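PDB 2AU3: DNA primase from Aquifex aeolicus, which probably synthesises the short RNA primers from which DNA polymerase starts during DNA replication. Local coordinates for residues Thr273-Gln277 with Asn278-Leu282; Lys357-Arg360 with Glu361-Glu365; Lys395-Met398 with Glu399-Leu402. One frame throughout, in Å; residues are numbered along the deposited sequence.

In the fold
All three contacts are local, each formed where the chain enters or turns between helices. Contact 1 lies in the Toprim part of the chain and is partly buried. Contacts 2 and 3 lie near the surface in the helical region that follows, with centres about 14 Å apart; contact 1 is about 29 Å from contact 2 and 31 Å from contact 3, centre to centre. Contacts 2 and 3 share neighbours: both pack on helix 380-394, and contact 3 also touches helix 363-374, which begins in contact 2. Contact 1 relies on reciprocal polar capping, contact 2 on turn bonds and an asparagine cap, contact 3 on apolar packing beside a proline at the N-cap position.

Contact 1 of 3, residues Thr273-Gln277 with Asn278-Leu282; sequences TALTQ and NQANL
The backbone passes from loop into helix 277-284 at Thr276, whose O accepts from Ala280 N at 2.9 Å, while Gln277 O accepts from Asn281 N at 2.7 Å. Thr276 is the N-cap. Its OG1 takes the N-H of Gln279, with 3.1 Å between Thr276 OG1 and Gln279 N. A chi1 of 70° turns OG1 in toward the first turn. The same hydroxyl is also bonded to Gly228 O.

Gln279 returns the bond. Its OE1 accepts from Thr276 N at 2.9 Å, and the donor stands above the amide plane, 49° out of it. From CG onward the glutamine chain is nearly straight, and it runs back past Thr276 at a slant. At the far end NE2 is bonded to Lys227 O, so both ends of this buried amide are held and its rotation is probably fixed.

Leu275 packs on the aliphatic part of Gln279 and on Ala280. Its CD1 lies 3.6 Å from Gln279 CB, and its CD2 lies 4.1 Å from Ala280 CB. The leucine and glutamine chains run antiparallel past one another. Leu275 and Ala280 also pack on Leu311 of helix 298-313.

The two reciprocal bonds of Thr276 and Gln279 make a capping box, here starting the helix after strand 267-270 in the Toprim fold.

Contact 2 of 3, residues Lys357-Arg360 with Glu361-Glu365; sequences KTAR and ENLEE
Two backbone hydrogen bonds carry the turn between Thr358 and Asn362. Glu361 N donates to Thr358 O at 2.8 Å, with an N-H...O angle of 170°. Asn362 N donates to Ala359 O at 3.0 Å and is more bent, at 145°. Both bonds span three residues, as in a 3-10 turn, and Arg360 and Glu361 have that conformation.

The apolar contact is small. Leu363 CD1 comes to 4.0 Å from Ala359 CB, one methyl against another. With chi1 at -162°, CG of Leu363 is opposite its own N and the branch reaches back to the alanine. Ala359 is buried. Ala359 and Leu363 also touch Tyr394 of helix 380-394, and Ala359 meets Phe390 there as well.

A short turn thus joins helix 351-358 to helix 363-374 in the helical region of the primase. The second helix has its own N-cap. Asn362 OD1 accepts from Glu365 N at 3.1 Å, with the donor well above the side-chain amide plane. This bond gives the N-H of Glu365, in the first turn, a side-chain acceptor.

The polar side-chain contact is between Thr358 and Glu361, which run parallel to each other. Glu361 OE2 is 3.7 Å from Thr358 CB, so the carboxylate meets the carbon part of the threonine. Thr358 OG1 is bonded to Thr354 O, one helical turn back, and to Lys366 NZ. The same lysine, which lies beyond this turn, is a distant, weak partner of Glu361 OE1 and would probably offset the carboxylate charge only in part.

Contact 3 of 3, residues Lys395-Met398 with Glu399-Leu402; sequences KVPM and EILL
Val396 and Leu401 meet through their methyl groups, with Val396 CG1 3.7 Å from Leu401 CD2. The two side chains cross at about a right angle. The same Val396 CG1 is also 3.7 Å from Ile400 CG2, again nearly at right angles, so this one methyl touches both residues. The valine torsion explains it: CG1 lies opposite the backbone N, chi1 -177°, and faces the short helix.

Pro397 and Ile400 run side by side. The proline CD is 3.9 Å from Ile400 CG1, which therefore flanks the ring. Next along the chain, Met398 bends at chi2 and chi3, which brings its CE to 4.1 Å from Leu402 CD1. The methionine and leucine side chains head in a common direction.

The backbone positions these groups. Pro397 O accepts twice, from Ile400 N at 2.9 Å and from Leu401 N at 3.2 Å. This one oxygen thus serves two N-H groups of the short helix. Met398 O takes Leu402 N at 2.9 Å and closes the turn.

Farther out, Val396 O is bonded to His391 ND1, which ties the loop back to helix 380-394. Leu401 is buried against Phe390 of that helix and Thr367 of helix 363-374. With an alanine at Leu401 the isopropyl end is gone, so Val396 CG1 is likely to lose one of its two partners and a gap to open toward Phe390 and Thr367.

Pro397 stands at the N-cap position of helix 398-401, a single short turn that packs on helices 363-374 and 380-394 of the DnaG helical domain.

Contact 1 of 3, residues Thr273-Gln277 with Asn278-Leu282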
ATOM      1  N   THR A 273      10.187   3.061  -5.540  1.00 35.38           N
ATOM      2  CA  THR A 273      10.802   3.779  -6.671  1.00 33.62           C
ATOM      3  C   THR A 273       9.904   4.058  -7.897  1.00 30.54           C
ATOM      4  O   THR A 273       8.712   4.346  -7.757  1.00 30.85           O
ATOM      5  CB  THR A 273      11.981   2.976  -7.198  1.00 33.98           C
ATOM      6  OG1 THR A 273      11.474   1.817  -7.876  1.00 38.28           O
ATOM      7  CG2 THR A 273      12.836   2.416  -6.079  1.00 37.48           C
ATOM      8  N   ALA A 274      10.524   3.962  -9.101  1.00 25.03           N
ATOM      9  CA  ALA A 274       9.797   4.078 -10.378  1.00 20.98           C
ATOM     10  C   ALA A 274       8.868   2.884 -10.644  1.00 17.72           C
ATOM     11  O   ALA A 274       9.205   1.739 -10.385  1.00 16.51           O
ATOM     12  CB  ALA A 274      10.756   4.258 -11.550  1.00 19.53           C
ATOM     13  N   LEU A 275       7.717   3.179 -11.202  1.00 15.74           N
ATOM     14  CA  LEU A 275       6.783   2.149 -11.575  1.00 15.10           C
ATOM     15  C   LEU A 275       7.515   1.093 -12.445  1.00 15.60           C
ATOM     16  O   LEU A 275       8.314   1.443 -13.301  1.00 15.05           O
ATOM     17  CB  LEU A 275       5.605   2.769 -12.324  1.00 14.42           C
ATOM     18  CG  LEU A 275       4.564   1.774 -12.819  1.00 13.48           C
ATOM     19  CD1 LEU A 275       3.626   1.429 -11.695  1.00 12.01           C
ATOM     20  CD2 LEU A 275       3.802   2.398 -13.998  1.00 13.12           C
ATOM     21  N   THR A 276       7.264  -0.185 -12.179  1.00 15.31           N
ATOM     22  CA  THR A 276       7.790  -1.264 -13.017  1.00 16.07           C
ATOM     23  C   THR A 276       6.682  -1.826 -13.857  1.00 16.08           C
ATOM     24  O   THR A 276       5.517  -1.630 -13.560  1.00 14.27           O
ATOM     25  CB  THR A 276       8.372  -2.407 -12.183  1.00 16.23           C
ATOM     26  OG1 THR A 276       7.298  -3.089 -11.515  1.00 17.94           O
ATOM     27  CG2 THR A 276       9.310  -1.876 -11.065  1.00 13.54           C
ATOM     28  N   GLN A 277       7.046  -2.566 -14.905  1.00 16.78           N
ATOM     29  CA  GLN A 277       6.060  -3.297 -15.695  1.00 16.52           C
ATOM     30  C   GLN A 277       5.190  -4.258 -14.863  1.00 17.15           C
ATOM     31  O   GLN A 277       3.958  -4.322 -15.062  1.00 14.61           O
ATOM     32  CB  GLN A 277       6.756  -4.072 -16.835  1.00 17.69           C
ATOM     33  CG  GLN A 277       5.763  -4.648 -17.866  1.00 17.14           C
ATOM     34  CD  GLN A 277       4.990  -3.539 -18.605  1.00 17.75           C
ATOM     35  OE1 GLN A 277       3.765  -3.414 -18.484  1.00 21.56           O
ATOM     36  NE2 GLN A 277       5.698  -2.766 -19.371  1.00 16.44           N
ATOM     37  N   ASN A 278       5.809  -5.017 -13.950  1.00 17.55           N
ATOM     38  CA  ASN A 278       5.021  -5.922 -13.108  1.00 19.12           C
ATOM     39  C   ASN A 278       3.985  -5.132 -12.305  1.00 18.03           C
ATOM     40  O   ASN A 278       2.882  -5.594 -12.143  1.00 18.29           O
ATOM     41  CB  ASN A 278       5.893  -6.762 -12.151  1.00 19.79           C
ATOM     42  CG  ASN A 278       6.600  -7.905 -12.860  1.00 24.38           C
ATOM     43  OD1 ASN A 278       6.205  -8.303 -13.958  1.00 30.05           O
ATOM     44  ND2 ASN A 278       7.664  -8.438 -12.237  1.00 27.70           N
ATOM     45  N   GLN A 279       4.356  -3.952 -11.800  1.00 17.03           N
ATOM     46  CA  GLN A 279       3.397  -3.102 -11.082  1.00 16.26           C
ATOM     47  C   GLN A 279       2.269  -2.563 -12.005  1.00 16.37           C
ATOM     48  O   GLN A 279       1.093  -2.514 -11.606  1.00 15.88           O
ATOM     49  CB  GLN A 279       4.106  -1.934 -10.385  1.00 16.62           C
ATOM     50  CG  GLN A 279       4.964  -2.336  -9.197  1.00 14.47           C
ATOM     51  CD  GLN A 279       5.998  -1.280  -8.838  1.00 16.95           C
ATOM     52  OE1 GLN A 279       6.155  -0.255  -9.553  1.00 15.08           O
ATOM     53  NE2 GLN A 279       6.732  -1.524  -7.760  1.00 14.60           N
ATOM     54  N   ALA A 280       2.637  -2.146 -13.221  1.00 15.60           N
ATOM     55  CA  ALA A 280       1.641  -1.717 -14.204  1.00 15.49           C
ATOM     56  C   ALA A 280       0.698  -2.884 -14.587  1.00 15.17           C
ATOM     57  O   ALA A 280      -0.514  -2.705 -14.628  1.00 15.32           O
ATOM     58  CB  ALA A 280       2.299  -1.112 -15.415  1.00 13.99           C
ATOM     59  N   ASN A 281       1.258  -4.067 -14.851  1.00 16.41           N
ATOM     60  CA  ASN A 281       0.472  -5.287 -15.073  1.00 16.43           C
ATOM     61  C   ASN A 281      -0.479  -5.539 -13.898  1.00 16.76           C
ATOM     62  O   ASN A 281      -1.656  -5.787 -14.102  1.00 17.63           O
ATOM     63  CB  ASN A 281       1.376  -6.528 -15.233  1.00 16.97           C
ATOM     64  CG  ASN A 281       2.223  -6.519 -16.533  1.00 16.66           C
ATOM     65  OD1 ASN A 281       3.097  -7.357 -16.701  1.00 15.96           O
ATOM     66  ND2 ASN A 281       1.976  -5.569 -17.416  1.00 12.63           N
ATOM     67  N   LEU A 282       0.048  -5.525 -12.666  1.00 16.83           N
ATOM     68  CA  LEU A 282      -0.784  -5.736 -11.484  1.00 16.73           C
ATOM     69  C   LEU A 282      -1.916  -4.695 -11.412  1.00 16.47           C
ATOM     70  O   LEU A 282      -3.093  -5.035 -11.215  1.00 15.89           O
ATOM     71  CB  LEU A 282       0.066  -5.727 -10.199  1.00 17.19           C
ATOM     72  CG  LEU A 282      -0.696  -5.683  -8.862  1.00 15.83           C
ATOM     73  CD1 LEU A 282      -1.437  -7.037  -8.592  1.00 16.93           C
ATOM     74  CD2 LEU A 282       0.277  -5.344  -7.694  1.00 17.99           C
TER

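Contact 2 of 3, residues Lys357-Arg360 with Glu361-Glu365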
ATOM      1  N   LYS A 357      -5.141  17.066 -29.519  1.00 30.49           N
ATOM      2  CA  LYS A 357      -5.587  18.439 -29.255  1.00 31.74           C
ATOM      3  C   LYS A 357      -4.452  19.475 -29.324  1.00 31.82           C
ATOM      4  O   LYS A 357      -4.656  20.605 -29.823  1.00 32.07           O
ATOM      5  CB  LYS A 357      -6.280  18.508 -27.897  1.00 32.05           C
ATOM      6  CG  LYS A 357      -7.153  19.748 -27.681  1.00 35.35           C
ATOM      7  CD  LYS A 357      -7.583  19.890 -26.212  1.00 38.92           C
ATOM      8  CE  LYS A 357      -7.833  21.351 -25.843  1.00 42.39           C
ATOM      9  NZ  LYS A 357      -9.289  21.680 -25.605  1.00 44.47           N
ATOM     10  N   THR A 358      -3.266  19.092 -28.837  1.00 31.15           N
ATOM     11  CA  THR A 358      -2.150  20.031 -28.682  1.00 30.80           C
ATOM     12  C   THR A 358      -0.993  19.904 -29.697  1.00 31.23           C
ATOM     13  O   THR A 358      -0.052  20.694 -29.662  1.00 29.73           O
ATOM     14  CB  THR A 358      -1.592  19.988 -27.239  1.00 31.10           C
ATOM     15  OG1 THR A 358      -1.197  18.648 -26.905  1.00 31.15           O
ATOM     16  CG2 THR A 358      -2.677  20.316 -26.221  1.00 30.22           C
ATOM     17  N   ALA A 359      -1.051  18.916 -30.585  1.00 31.81           N
ATOM     18  CA  ALA A 359       0.042  18.710 -31.532  1.00 33.78           C
ATOM     19  C   ALA A 359       0.337  20.004 -32.292  1.00 35.40           C
ATOM     20  O   ALA A 359       1.489  20.279 -32.622  1.00 35.26           O
ATOM     21  CB  ALA A 359      -0.268  17.580 -32.486  1.00 32.27           C
ATOM     22  N   ARG A 360      -0.717  20.794 -32.520  1.00 38.17           N
ATOM     23  CA  ARG A 360      -0.642  22.174 -33.024  1.00 41.44           C
ATOM     24  C   ARG A 360       0.503  23.039 -32.457  1.00 42.18           C
ATOM     25  O   ARG A 360       0.967  23.972 -33.120  1.00 42.28           O
ATOM     26  CB  ARG A 360      -1.959  22.905 -32.732  1.00 42.30           C
ATOM     27  CG  ARG A 360      -3.065  22.647 -33.742  1.00 46.34           C
ATOM     28  CD  ARG A 360      -2.681  23.035 -35.166  1.00 50.93           C
ATOM     29  NE  ARG A 360      -3.725  22.647 -36.120  1.00 53.97           N
ATOM     30  CZ  ARG A 360      -3.573  22.645 -37.443  1.00 55.95           C
ATOM     31  NH1 ARG A 360      -2.417  23.019 -37.977  1.00 57.64           N
ATOM     32  NH2 ARG A 360      -4.578  22.274 -38.235  1.00 56.68           N
ATOM     33  N   GLU A 361       0.910  22.767 -31.216  1.00 43.10           N
ATOM     34  CA  GLU A 361       1.973  23.539 -30.553  1.00 43.70           C
ATOM     35  C   GLU A 361       3.313  23.388 -31.265  1.00 43.61           C
ATOM     36  O   GLU A 361       4.043  24.371 -31.456  1.00 44.23           O
ATOM     37  CB  GLU A 361       2.138  23.093 -29.100  1.00 43.80           C
ATOM     38  CG  GLU A 361       1.445  23.971 -28.081  1.00 45.60           C
ATOM     39  CD  GLU A 361       0.968  23.187 -26.873  1.00 48.58           C
ATOM     40  OE1 GLU A 361       1.768  22.393 -26.313  1.00 49.85           O
ATOM     41  OE2 GLU A 361      -0.207  23.368 -26.476  1.00 48.64           O
ATOM     42  N   ASN A 362       3.621  22.147 -31.639  1.00 43.20           N
ATOM     43  CA  ASN A 362       4.928  21.749 -32.159  1.00 43.08           C
ATOM     44  C   ASN A 362       4.761  20.440 -32.923  1.00 42.78           C
ATOM     45  O   ASN A 362       5.106  19.361 -32.418  1.00 42.66           O
ATOM     46  CB  ASN A 362       5.918  21.560 -30.998  1.00 43.21           C
ATOM     47  CG  ASN A 362       7.369  21.453 -31.455  1.00 44.19           C
ATOM     48  OD1 ASN A 362       7.680  20.882 -32.509  1.00 45.91           O
ATOM     49  ND2 ASN A 362       8.277  21.981 -30.635  1.00 45.19           N
ATOM     50  N   LEU A 363       4.215  20.523 -34.129  1.00 42.19           N
ATOM     51  CA  LEU A 363       3.855  19.308 -34.854  1.00 41.88           C
ATOM     52  C   LEU A 363       5.001  18.292 -34.874  1.00 41.77           C
ATOM     53  O   LEU A 363       4.777  17.091 -34.690  1.00 41.33           O
ATOM     54  CB  LEU A 363       3.358  19.613 -36.275  1.00 41.90           C
ATOM     55  CG  LEU A 363       2.561  18.478 -36.944  1.00 41.91           C
ATOM     56  CD1 LEU A 363       1.361  18.078 -36.101  1.00 40.59           C
ATOM     57  CD2 LEU A 363       2.131  18.832 -38.376  1.00 43.29           C
ATOM     58  N   GLU A 364       6.219  18.787 -35.076  1.00 41.66           N
ATOM     59  CA  GLU A 364       7.413  17.944 -35.126  1.00 41.93           C
ATOM     60  C   GLU A 364       7.608  17.132 -33.853  1.00 41.16           C
ATOM     61  O   GLU A 364       7.734  15.916 -33.902  1.00 40.99           O
ATOM     62  CB  GLU A 364       8.660  18.791 -35.372  1.00 42.56           C
ATOM     63  CG  GLU A 364       8.874  19.170 -36.825  1.00 45.09           C
ATOM     64  CD  GLU A 364       9.170  17.970 -37.710  1.00 48.54           C
ATOM     65  OE1 GLU A 364       9.241  16.824 -37.180  1.00 49.08           O
ATOM     66  OE2 GLU A 364       9.335  18.177 -38.939  1.00 48.19           O
ATOM     67  N   GLU A 365       7.642  17.816 -32.713  1.00 40.56           N
ATOM     68  CA  GLU A 365       7.922  17.155 -31.445  1.00 40.07           C
ATOM     69  C   GLU A 365       6.727  16.324 -31.003  1.00 37.81           C
ATOM     70  O   GLU A 365       6.894  15.255 -30.441  1.00 38.04           O
ATOM     71  CB  GLU A 365       8.304  18.182 -30.373  1.00 40.72           C
ATOM     72  CG  GLU A 365       8.952  17.600 -29.119  1.00 45.61           C
ATOM     73  CD  GLU A 365      10.244  16.834 -29.390  1.00 51.20           C
ATOM     74  OE1 GLU A 365      10.992  17.212 -30.332  1.00 52.73           O
ATOM     75  OE2 GLU A 365      10.515  15.854 -28.647  1.00 52.99           O
TER

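Contact 3 of 3, residues Lys395-Met398 with Glu399-Leu402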
ATOM      1  N   LYS A 395      -2.242  15.746 -41.273  1.00 33.48           N
ATOM      2  CA  LYS A 395      -1.764  15.305 -42.593  1.00 34.37           C
ATOM      3  C   LYS A 395      -0.456  14.510 -42.567  1.00 34.70           C
ATOM      4  O   LYS A 395       0.179  14.292 -43.609  1.00 34.79           O
ATOM      5  CB  LYS A 395      -1.660  16.506 -43.547  1.00 34.70           C
ATOM      6  CG  LYS A 395      -3.011  17.027 -44.032  1.00 36.70           C
ATOM      7  CD  LYS A 395      -2.843  18.009 -45.183  1.00 40.53           C
ATOM      8  CE  LYS A 395      -3.689  19.248 -44.964  1.00 42.43           C
ATOM      9  NZ  LYS A 395      -3.040  20.479 -45.499  1.00 45.62           N
ATOM     10  N   VAL A 396      -0.066  14.052 -41.379  1.00 34.34           N
ATOM     11  CA  VAL A 396       1.127  13.236 -41.244  1.00 34.07           C
ATOM     12  C   VAL A 396       0.823  11.841 -41.803  1.00 34.17           C
ATOM     13  O   VAL A 396      -0.186  11.241 -41.432  1.00 34.21           O
ATOM     14  CB  VAL A 396       1.606  13.182 -39.779  1.00 33.78           C
ATOM     15  CG1 VAL A 396       2.908  12.376 -39.657  1.00 33.87           C
ATOM     16  CG2 VAL A 396       1.821  14.590 -39.256  1.00 32.83           C
ATOM     17  N   PRO A 397       1.655  11.360 -42.735  1.00 34.48           N
ATOM     18  CA  PRO A 397       1.386  10.091 -43.431  1.00 34.43           C
ATOM     19  C   PRO A 397       1.232   8.916 -42.461  1.00 34.58           C
ATOM     20  O   PRO A 397       1.966   8.817 -41.476  1.00 33.89           O
ATOM     21  CB  PRO A 397       2.620   9.908 -44.326  1.00 34.84           C
ATOM     22  CG  PRO A 397       3.136  11.308 -44.544  1.00 34.91           C
ATOM     23  CD  PRO A 397       2.894  12.000 -43.220  1.00 34.38           C
ATOM     24  N   MET A 398       0.256   8.059 -42.737  1.00 34.64           N
ATOM     25  CA  MET A 398      -0.029   6.900 -41.907  1.00 35.36           C
ATOM     26  C   MET A 398       1.216   6.038 -41.628  1.00 36.08           C
ATOM     27  O   MET A 398       1.346   5.426 -40.558  1.00 35.83           O
ATOM     28  CB  MET A 398      -1.149   6.063 -42.548  1.00 35.52           C
ATOM     29  CG  MET A 398      -2.557   6.642 -42.328  1.00 34.54           C
ATOM     30  SD  MET A 398      -3.012   6.787 -40.558  1.00 29.87           S
ATOM     31  CE  MET A 398      -3.013   5.073 -40.076  1.00 28.20           C
ATOM     32  N   GLU A 399       2.132   6.014 -42.589  1.00 36.65           N
ATOM     33  CA  GLU A 399       3.335   5.204 -42.489  1.00 37.45           C
ATOM     34  C   GLU A 399       4.395   5.819 -41.559  1.00 37.00           C
ATOM     35  O   GLU A 399       5.239   5.101 -41.019  1.00 37.50           O
ATOM     36  CB  GLU A 399       3.908   4.865 -43.888  1.00 38.06           C
ATOM     37  CG  GLU A 399       3.528   5.825 -45.029  1.00 41.01           C
ATOM     38  CD  GLU A 399       2.075   5.701 -45.493  1.00 44.61           C
ATOM     39  OE1 GLU A 399       1.684   4.612 -45.989  1.00 47.15           O
ATOM     40  OE2 GLU A 399       1.320   6.696 -45.369  1.00 44.56           O
ATOM     41  N   ILE A 400       4.333   7.136 -41.354  1.00 36.20           N
ATOM     42  CA  ILE A 400       5.153   7.803 -40.334  1.00 35.48           C
ATOM     43  C   ILE A 400       4.618   7.479 -38.928  1.00 35.02           C
ATOM     44  O   ILE A 400       5.371   7.082 -38.034  1.00 34.57           O
ATOM     45  CB  ILE A 400       5.165   9.355 -40.548  1.00 35.68           C
ATOM     46  CG1 ILE A 400       5.832   9.749 -41.883  1.00 36.04           C
ATOM     47  CG2 ILE A 400       5.796  10.075 -39.339  1.00 35.02           C
ATOM     48  CD1 ILE A 400       7.210   9.114 -42.141  1.00 37.37           C
ATOM     49  N   LEU A 401       3.307   7.644 -38.758  1.00 34.06           N
ATOM     50  CA  LEU A 401       2.631   7.386 -37.500  1.00 33.87           C
ATOM     51  C   LEU A 401       2.695   5.925 -37.037  1.00 34.31           C
ATOM     52  O   LEU A 401       2.761   5.653 -35.839  1.00 34.26           O
ATOM     53  CB  LEU A 401       1.172   7.844 -37.574  1.00 32.84           C
ATOM     54  CG  LEU A 401       0.916   9.312 -37.934  1.00 32.28           C
ATOM     55  CD1 LEU A 401      -0.590   9.558 -38.051  1.00 28.55           C
ATOM     56  CD2 LEU A 401       1.563  10.250 -36.903  1.00 29.80           C
ATOM     57  N   LEU A 402       2.662   4.995 -37.979  1.00 34.84           N
ATOM     58  CA  LEU A 402       2.719   3.574 -37.637  1.00 35.95           C
ATOM     59  C   LEU A 402       4.158   3.038 -37.581  1.00 37.29           C
ATOM     60  O   LEU A 402       4.374   1.837 -37.383  1.00 37.53           O
ATOM     61  CB  LEU A 402       1.849   2.755 -38.589  1.00 35.25           C
ATOM     62  CG  LEU A 402       0.350   3.026 -38.475  1.00 34.96           C
ATOM     63  CD1 LEU A 402      -0.456   1.959 -39.200  1.00 34.28           C
ATOM     64  CD2 LEU A 402      -0.093   3.118 -37.001  1.00 35.45           C
TER